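Local atomic coordinates of AP endonuclease, family 2 (Brucella melitensis biovar Abortus, PDB entry 3NGF), a protein that probably catalyses the isomerisation of hydroxypyruvate as a manganese-binding TIM-barrel enzyme of the Hyi family. Residues D93-A98 with D138-H143; Y101-D106 with H143-L148. One frame throughout, in Å; residues are numbered along the deposited sequence. Where two conformers were deposited one is given.

Contact 1. Residues D93-A98 with D138-H143; sequences DNVDIA and DKLAPH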
loop_
_atom_site.group_PDB
_atom_site.type_symbol
_atom_site.label_atom_id
_atom_site.label_comp_id
_atom_site.label_asym_id
_atom_site.label_seq_id
_atom_site.Cartn_x
_atom_site.Cartn_y
_atom_site.Cartn_z
ATOM N N ASP A 93 -18.544 -0.381 -8.426
ATOM C CA ASP A 93 -19.006 0.899 -7.910
ATOM C C ASP A 93 -17.947 1.553 -7.012
ATOM O O ASP A 93 -17.765 2.764 -7.035
ATOM C CB ASP A 93 -20.325 0.743 -7.160
ATOM C CG ASP A 93 -21.464 0.355 -8.063
ATOM O OD1 ASP A 93 -21.357 0.520 -9.304
ATOM O OD2 ASP A 93 -22.477 -0.100 -7.515
ATOM N N ASN A 94 -17.224 0.741 -6.254
ATOM C CA ASN A 94 -16.150 1.250 -5.373
ATOM C C ASN A 94 -14.946 1.767 -6.157
ATOM O O ASN A 94 -14.212 2.668 -5.702
ATOM C CB ASN A 94 -15.744 0.153 -4.389
ATOM C CG ASN A 94 -16.755 -0.023 -3.247
ATOM O OD1 ASN A 94 -17.585 0.850 -2.988
ATOM N ND2 ASN A 94 -16.638 -1.140 -2.517
ATOM N N VAL A 95 -14.734 1.248 -7.358
ATOM C CA VAL A 95 -13.693 1.787 -8.218
ATOM C C VAL A 95 -13.971 3.234 -8.608
ATOM O O VAL A 95 -13.043 4.045 -8.637
ATOM C CB VAL A 95 -13.466 0.925 -9.480
ATOM C CG1 VAL A 95 -12.444 1.618 -10.462
ATOM C CG2 VAL A 95 -12.969 -0.436 -9.069
ATOM N N ASP A 96 -15.234 3.542 -8.910
ATOM C CA ASP A 96 -15.650 4.909 -9.242
ATOM C C ASP A 96 -15.324 5.877 -8.109
ATOM O O ASP A 96 -14.807 6.974 -8.342
ATOM C CB ASP A 96 -17.155 4.971 -9.543
ATOM C CG ASP A 96 -17.524 4.284 -10.849
ATOM O OD1 ASP A 96 -16.727 4.339 -11.798
ATOM O OD2 ASP A 96 -18.623 3.688 -10.932
ATOM N N ILE A 97 -15.635 5.450 -6.890
ATOM C CA ILE A 97 -15.429 6.233 -5.694
ATOM C C ILE A 97 -13.935 6.459 -5.483
ATOM O O ILE A 97 -13.501 7.593 -5.284
ATOM C CB ILE A 97 -16.028 5.526 -4.450
ATOM C CG1 ILE A 97 -17.563 5.457 -4.542
ATOM C CG2 ILE A 97 -15.641 6.271 -3.162
ATOM C CD1 ILE A 97 -18.206 4.696 -3.375
ATOM N N ALA A 98 -13.149 5.379 -5.570
ATOM C CA ALA A 98 -11.677 5.490 -5.483
ATOM C C ALA A 98 -11.071 6.426 -6.554
ATOM O O ALA A 98 -10.196 7.232 -6.242
ATOM C CB ALA A 98 -11.043 4.099 -5.566
ATOM N N ASP A 138 -8.836 -1.403 -16.426
ATOM C CA ASP A 138 -9.404 -0.780 -17.634
ATOM C C ASP A 138 -9.969 0.606 -17.361
ATOM O O ASP A 138 -9.901 1.506 -18.228
ATOM C CB ASP A 138 -10.469 -1.693 -18.232
ATOM C CG ASP A 138 -9.894 -2.972 -18.873
ATOM O OD1 ASP A 138 -8.673 -3.081 -19.124
ATOM O OD2 ASP A 138 -10.708 -3.873 -19.152
ATOM N N LYS A 139 -10.559 0.768 -16.181
ATOM C CA LYS A 139 -11.153 2.043 -15.768
ATOM C C LYS A 139 -10.076 3.046 -15.399
ATOM O O LYS A 139 -10.240 4.246 -15.636
ATOM C CB LYS A 139 -12.091 1.833 -14.577
ATOM C CG LYS A 139 -13.467 1.311 -14.971
ATOM C CD LYS A 139 -14.299 2.388 -15.714
ATOM C CE LYS A 139 -14.565 3.627 -14.800
ATOM N NZ LYS A 139 -15.314 4.766 -15.424
ATOM N N LEU A 140 -8.974 2.556 -14.825
ATOM C CA LEU A 140 -7.892 3.432 -14.355
ATOM C C LEU A 140 -6.852 3.818 -15.434
ATOM O O LEU A 140 -6.196 4.857 -15.310
ATOM C CB LEU A 140 -7.195 2.802 -13.158
ATOM C CG LEU A 140 -8.105 2.551 -11.926
ATOM C CD1 LEU A 140 -7.296 1.902 -10.763
ATOM C CD2 LEU A 140 -8.874 3.761 -11.481
ATOM N N ALA A 141 -6.687 2.977 -16.454
ATOM C CA ALA A 141 -5.658 3.188 -17.505
ATOM C C ALA A 141 -5.772 4.546 -18.213
ATOM O O ALA A 141 -4.749 5.152 -18.505
ATOM C CB ALA A 141 -5.666 2.016 -18.557
ATOM N N PRO A 142 -6.998 5.031 -18.476
ATOM C CA PRO A 142 -7.140 6.336 -19.140
ATOM C C PRO A 142 -6.546 7.502 -18.355
ATOM O O PRO A 142 -6.279 8.584 -18.923
ATOM C CB PRO A 142 -8.655 6.508 -19.258
ATOM C CG PRO A 142 -9.181 5.110 -19.332
ATOM C CD PRO A 142 -8.287 4.305 -18.424
ATOM N N HIS A 143 -6.408 7.288 -17.055
ATOM C CA HIS A 143 -5.890 8.274 -16.118
ATOM C C HIS A 143 -4.462 8.001 -15.636
ATOM O O HIS A 143 -3.942 8.718 -14.762
ATOM C CB HIS A 143 -6.864 8.347 -14.937
ATOM C CG HIS A 143 -8.280 8.622 -15.367
ATOM N ND1 HIS A 143 -8.680 9.857 -15.824
ATOM C CD2 HIS A 143 -9.378 7.831 -15.407
ATOM C CE1 HIS A 143 -9.970 9.819 -16.119
ATOM N NE2 HIS A 143 -10.415 8.598 -15.893
#

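Contact 2. Residues Y101-D106 with H143-L148; sequences YALALD and HGITVL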
loop_
_atom_site.group_PDB
_atom_site.type_symbol
_atom_site.label_atom_id
_atom_site.label_comp_id
_atom_site.label_asym_id
_atom_site.label_seq_id
_atom_site.Cartn_x
_atom_site.Cartn_y
_atom_site.Cartn_z
ATOM N N TYR A 101 -11.557 10.194 -5.788
ATOM C CA TYR A 101 -10.530 10.651 -4.875
ATOM C C TYR A 101 -9.140 10.675 -5.500
ATOM O O TYR A 101 -8.371 11.618 -5.276
ATOM C CB TYR A 101 -10.512 9.783 -3.602
ATOM C CG TYR A 101 -11.558 10.149 -2.597
ATOM C CD1 TYR A 101 -12.890 9.763 -2.773
ATOM C CD2 TYR A 101 -11.231 10.861 -1.449
ATOM C CE1 TYR A 101 -13.853 10.092 -1.853
ATOM C CE2 TYR A 101 -12.185 11.186 -0.518
ATOM C CZ TYR A 101 -13.498 10.807 -0.720
ATOM O OH TYR A 101 -14.449 11.147 0.206
ATOM N N ALA A 102 -8.810 9.665 -6.291
ATOM C CA ALA A 102 -7.492 9.625 -6.955
ATOM C C ALA A 102 -7.277 10.813 -7.885
ATOM O O ALA A 102 -6.211 11.409 -7.883
ATOM C CB ALA A 102 -7.295 8.314 -7.726
ATOM N N LEU A 103 -8.299 11.200 -8.641
ATOM C CA LEU A 103 -8.155 12.378 -9.492
ATOM C C LEU A 103 -8.027 13.662 -8.659
ATOM O O LEU A 103 -7.160 14.502 -8.944
ATOM C CB LEU A 103 -9.311 12.432 -10.499
ATOM C CG LEU A 103 -9.348 11.262 -11.498
ATOM C CD1 LEU A 103 -10.632 11.282 -12.368
ATOM C CD2 LEU A 103 -8.105 11.283 -12.410
ATOM N N ALA A 104 -8.847 13.809 -7.622
ATOM C CA ALA A 104 -8.746 14.957 -6.728
ATOM C C ALA A 104 -7.383 15.146 -6.066
ATOM O O ALA A 104 -6.910 16.281 -5.888
ATOM C CB ALA A 104 -9.868 14.936 -5.674
ATOM N N LEU A 105 -6.758 14.031 -5.682
ATOM C CA LEU A 105 -5.482 14.039 -4.994
ATOM C C LEU A 105 -4.261 13.842 -5.913
ATOM O O LEU A 105 -3.127 13.763 -5.416
ATOM C CB LEU A 105 -5.475 12.940 -3.915
ATOM C CG LEU A 105 -6.642 12.916 -2.929
ATOM C CD1 LEU A 105 -6.370 11.915 -1.799
ATOM C CD2 LEU A 105 -6.973 14.273 -2.391
ATOM N N ASP A 106 -4.493 13.804 -7.233
ATOM C CA ASP A 106 -3.470 13.472 -8.237
ATOM C C ASP A 106 -2.637 12.226 -7.829
ATOM O O ASP A 106 -1.394 12.231 -7.906
ATOM C CB ASP A 106 -2.583 14.691 -8.479
ATOM C CG ASP A 106 -1.636 14.529 -9.670
ATOM O OD1 ASP A 106 -1.934 13.772 -10.613
ATOM O OD2 ASP A 106 -0.566 15.193 -9.655
ATOM N N HIS A 143 -6.408 7.288 -17.055
ATOM C CA HIS A 143 -5.890 8.274 -16.118
ATOM C C HIS A 143 -4.462 8.001 -15.636
ATOM O O HIS A 143 -3.942 8.718 -14.762
ATOM C CB HIS A 143 -6.864 8.347 -14.937
ATOM C CG HIS A 143 -8.280 8.622 -15.367
ATOM N ND1 HIS A 143 -8.680 9.857 -15.824
ATOM C CD2 HIS A 143 -9.378 7.831 -15.407
ATOM C CE1 HIS A 143 -9.970 9.819 -16.119
ATOM N NE2 HIS A 143 -10.415 8.598 -15.893
ATOM N N GLY A 144 -3.827 6.973 -16.218
ATOM C CA GLY A 144 -2.462 6.630 -15.891
ATOM C C GLY A 144 -2.333 6.099 -14.468
ATOM O O GLY A 144 -1.270 6.234 -13.865
ATOM N N ILE A 145 -3.425 5.556 -13.928
ATOM C CA ILE A 145 -3.432 5.040 -12.542
ATOM C C ILE A 145 -3.196 3.538 -12.544
ATOM O O ILE A 145 -3.778 2.794 -13.356
ATOM C CB ILE A 145 -4.740 5.419 -11.795
ATOM C CG1 ILE A 145 -4.820 6.947 -11.677
ATOM C CG2 ILE A 145 -4.792 4.742 -10.403
ATOM C CD1 ILE A 145 -6.207 7.494 -11.408
ATOM N N THR A 146 -2.341 3.077 -11.625
ATOM C CA THR A 146 -2.024 1.661 -11.464
ATOM C C THR A 146 -2.792 1.111 -10.242
ATOM O O THR A 146 -2.945 1.804 -9.242
ATOM C CB THR A 146 -0.509 1.460 -11.261
ATOM O OG1 THR A 146 0.191 1.797 -12.464
ATOM C CG2 THR A 146 -0.156 -0.008 -10.852
ATOM N N VAL A 147 -3.319 -0.112 -10.353
ATOM C CA VAL A 147 -3.956 -0.807 -9.233
ATOM C C VAL A 147 -3.037 -1.904 -8.725
ATOM O O VAL A 147 -2.473 -2.666 -9.518
ATOM C CB VAL A 147 -5.348 -1.397 -9.604
ATOM C CG1 VAL A 147 -5.291 -2.318 -10.820
ATOM C CG2 VAL A 147 -6.006 -2.088 -8.398
ATOM N N LEU A 148 -2.917 -2.008 -7.404
ATOM C CA LEU A 148 -2.023 -2.979 -6.801
ATOM C C LEU A 148 -2.725 -4.021 -5.978
ATOM O O LEU A 148 -3.768 -3.767 -5.358
ATOM C CB LEU A 148 -0.998 -2.287 -5.892
ATOM C CG LEU A 148 -0.133 -1.196 -6.504
ATOM C CD1 LEU A 148 0.847 -0.636 -5.437
ATOM C CD2 LEU A 148 0.583 -1.683 -7.773
#

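Contact 1. Residues D93-A98 with D138-H143
Val95 and Asp96 meet Lys139 and Leu140 in a small helix-to-helix contact on the outer layer of the TIM barrel, where helix 88-104 runs beside the C-terminal part of helix 122-140. No hydrogen bond crosses between 93-98 and 138-143; the join is a small apolar patch with a charged pair at its exposed side, and the nearest backbones, at Val95 and Lys139, keep their CA atoms 8.0 Å apart. Val95 reaches across with one branch. Its CG1 lies anti to the backbone N (chi1 174°), which sends this methyl toward the other helix, where it rests 4.1 Å from Lys139 CB. The same methyl comes within 4.3 Å of Leu140 CD2, so that CG1 touches the root of one side chain and the tip of the next. Leu140 also packs on Leu99, one turn further along helix 88-104 from Val95. Bends at chi2 (-70°) and chi3 (-62°) curl the Lys139 chain, shortening its reach and bringing its end level with Asp96. Asp96 OD1 lies 3.8 Å from Lys139 CE and 3.9 Å from Lys139 NZ, a long salt bridge. Asp96 has two conformers, so this bridge is doubtful. Asp138, next to Lys139, pairs instead with Arg177. With nearly equal distances from the carboxylate oxygen to CE and NZ, the charged pair is better read as a loose electrostatic attraction at an exposed edge than as a directed bond, while van der Waals contact by the buried Val95 and Leu140 forms the inner part.

Contact 2. Residues Y101-D106 with H143-L148
The C-terminal end of helix 88-104 packs against the turn that leads into barrel strand 146-149, with Ala102 and Leu103 meeting His143 and Ile145. Leu103 works with both of its methyls on the imidazole. Its CD1 sits over one face of the His143 ring, 4.3 Å from the centroid and 19° off the ring normal, a CH-pi contact displaced toward the rim near CE1. Leu103 CD2, on the same side of the ring, comes 3.7 Å from His143 ND1, and the two side chains cross at about a right angle. Deeper in, Ile145 sends CD1 to Ala102 CB at 3.9 Å and, more distantly, to Leu103 CD2 at 4.4 Å. Its CG1 branch, anti to the carbonyl carbon (chi1 -63°), extends toward the helix to make both contacts.

In the outer helical layer of the TIM barrel, the helix end thus rests on the alpha-to-beta turn feeding strand 146-149. Strand 109-111 follows helix 88-104 and pairs with strand 146-149, and its Leu110 touches both Ala102 and Ile145. Schellman motifs end both helices here. Asp106, with positive phi, is the C-prime residue for helix 88-104, and its N bonds to Leu103 O at 3.2 Å; Gly144 has the same role for helix 122-140, turning the chain from His143 into Ile145. Asp106 OD1 also forms a salt bridge with Arg108, just ahead of strand 109-111.

In the fold
Contacts 1 and 2 lie on the same side of the barrel, their centres 8 Å apart, and share helix 88-104: contact 1 uses its middle, contact 2 its C-terminal end. Along the chain their segments alternate, 93-98, 101-106, 138-143 and 143-148, with strand 109-111 and most of helix 122-140 between the two halves. His143 belongs to both second segments, where helix 122-140 gives way to strand 146-149. A probable hydrogen bond from Ile145 N to Leu140 O joins them there, and Leu140 CD1 packs on Val147 CB. Together they fit one outer helix against the end of the next helix, 122-140, and the turn into strand 146-149, away from the manganese site.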